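Sensor protein (Haloarcula marismortui ATCC 43049, PDB 3BWL) is probably a phosphorelay sensor histidine kinase, seen here as its PAS domain with an indole aldehyde bound in the pocket. Local coordinates at residues P27-V32 and A48-D53. Numbering follows the deposited sequence. Where two conformers were deposited one is given.
Sequences PDMIDV and AELGYD. With I3A (1H-indole-3-carbaldehyde), chain F.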
# COMPACT_ATOMS: atom_id res chain seq x y z
N PRO A 27 5.01 -4.02 2.18
CA PRO A 27 6.24 -4.04 3.02
C PRO A 27 6.22 -2.93 4.07
O PRO A 27 6.93 -3.00 5.06
CB PRO A 27 7.38 -3.86 2.02
CG PRO A 27 6.72 -3.25 0.79
CD PRO A 27 5.32 -3.80 0.76
N ASP A 28 5.38 -1.90 3.82
CA ASP A 28 5.19 -0.82 4.79
C ASP A 28 3.87 -1.00 5.55
O ASP A 28 2.93 -1.64 5.07
CB ASP A 28 5.20 0.56 4.10
CG ASP A 28 6.56 0.91 3.53
OD1 ASP A 28 7.60 0.70 4.18
OD2 ASP A 28 6.59 1.41 2.39
N MSE A 29 3.84 -0.49 6.77
CA MSE A 29 2.67 -0.62 7.65
C MSE A 29 1.55 0.27 7.13
O MSE A 29 1.84 1.39 6.64
CB MSE A 29 3.04 -0.16 9.05
CG MSE A 29 4.24 -0.93 9.61
SE MSE A 29 5.02 -0.07 11.15
CE MSE A 29 3.51 -0.09 12.33
N ILE A 30 0.29 -0.21 7.22
CA ILE A 30 -0.86 0.59 6.82
C ILE A 30 -1.90 0.65 7.96
O ILE A 30 -2.24 -0.38 8.55
CB ILE A 30 -1.54 -0.03 5.61
CG1 ILE A 30 -0.54 -0.18 4.46
CG2 ILE A 30 -2.78 0.86 5.20
CD1 ILE A 30 -1.16 -0.89 3.18
N ASP A 31 -2.40 1.84 8.27
CA ASP A 31 -3.55 1.92 9.15
C ASP A 31 -4.50 2.94 8.55
O ASP A 31 -4.09 3.82 7.74
CB ASP A 31 -3.15 2.32 10.59
CG ASP A 31 -2.50 3.70 10.67
OD1 ASP A 31 -1.25 3.80 10.55
OD2 ASP A 31 -3.24 4.70 10.92
N VAL A 32 -5.78 2.77 8.89
CA VAL A 32 -6.86 3.67 8.49
C VAL A 32 -7.45 4.27 9.76
O VAL A 32 -7.79 3.51 10.69
CB VAL A 32 -7.97 2.91 7.67
CG1 VAL A 32 -9.08 3.88 7.25
CG2 VAL A 32 -7.34 2.28 6.42
N ALA A 48 2.20 -7.07 12.86
CA ALA A 48 3.44 -7.83 12.95
C ALA A 48 4.63 -6.97 13.39
O ALA A 48 5.36 -7.35 14.29
CB ALA A 48 3.76 -8.49 11.65
N GLU A 49 4.81 -5.82 12.75
CA GLU A 49 5.94 -4.92 13.05
C GLU A 49 5.88 -4.44 14.51
O GLU A 49 6.91 -4.37 15.17
CB GLU A 49 5.96 -3.73 12.10
CG GLU A 49 6.36 -4.10 10.61
CD GLU A 49 7.86 -4.08 10.34
OE1 GLU A 49 8.65 -4.43 11.25
OE2 GLU A 49 8.25 -3.68 9.22
N LEU A 50 4.68 -4.18 15.02
CA LEU A 50 4.54 -3.68 16.41
C LEU A 50 4.35 -4.78 17.46
O LEU A 50 4.41 -4.50 18.64
CB LEU A 50 3.41 -2.64 16.49
CG LEU A 50 3.69 -1.39 15.65
CD1 LEU A 50 2.64 -0.34 15.97
CD2 LEU A 50 5.09 -0.82 15.90
N GLY A 51 4.17 -6.02 17.01
CA GLY A 51 3.98 -7.20 17.90
C GLY A 51 2.61 -7.36 18.52
O GLY A 51 2.45 -8.02 19.56
N TYR A 52 1.60 -6.74 17.93
CA TYR A 52 0.23 -6.82 18.46
C TYR A 52 -0.66 -7.67 17.57
O TYR A 52 -0.42 -7.78 16.37
CB TYR A 52 -0.40 -5.43 18.49
CG TYR A 52 0.13 -4.58 19.60
CD1 TYR A 52 -0.27 -4.81 20.91
CD2 TYR A 52 1.06 -3.56 19.34
CE1 TYR A 52 0.20 -4.06 21.92
CE2 TYR A 52 1.55 -2.79 20.38
CZ TYR A 52 1.10 -3.05 21.66
OH TYR A 52 1.54 -2.35 22.73
N ASP A 53 -1.68 -8.29 18.18
CA ASP A 53 -2.75 -8.91 17.42
C ASP A 53 -3.67 -7.77 17.01
O ASP A 53 -3.80 -6.78 17.74
CB ASP A 53 -3.53 -9.90 18.30
CG ASP A 53 -4.56 -10.71 17.51
OD1 ASP A 53 -4.15 -11.65 16.79
OD2 ASP A 53 -5.77 -10.40 17.60
O I3A F . -1.78 6.98 11.18
C3' I3A F . -0.71 6.77 11.72
C3 I3A F . -0.06 7.85 12.54
C2 I3A F . 1.15 7.59 13.24
N I3A F . 1.39 8.79 13.87
C8 I3A F . 0.42 9.71 13.62
C9 I3A F . -0.54 9.15 12.79
C4 I3A F . -1.65 9.91 12.36
C5 I3A F . -1.79 11.25 12.82
C6 I3A F . -0.84 11.80 13.69
C7 I3A F . 0.28 11.03 14.08
O HOH W 1 7.12 -1.82 7.72
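The methyl end of M29, here selenomethionine, meets L50 from across, the two side chains running at about a right angle. CE of M29 lies 3.6 Å from CG of L50, the branch carbon, with both methyls close by. Further back, SE of M29 packs 3.9 Å from CB of E49, so the aliphatic base of the glutamate extends the apolar patch. M29 reaches the helix nearly extended through chi2 and then bends at chi3 (60°), which turns its methyl onto the leucine; a long, flexible, unbranched side chain suits this bridging place.

In the PAS fold this contact sets the C-terminal end of helix 44-50 over the start of strand 29-33 of the antiparallel sheet; M101 of strand 100-112 and Y93 of strand 86-94 touch both M29 and L50.

No direct hydrogen bond joins the two segments, but one water does: it donates to O of P27 at 2.9 Å and to OE2 of E49 at 2.6 Å. E49 can serve both environments because its chain folds at chi2 (-87°), taking the carboxylate off the apolar patch. That group also forms a salt bridge with R86 of the second subunit, which hydrogen-bonds O of P27 as well. The helix ends in a Schellman motif, with G51 at C-prime, where glycine readily adopts the positive phi. Two residues along from M29, D31 lines the ligand pocket, its OD2 2.7 Å from the aldehyde O of 1H-indole-3-carbaldehyde.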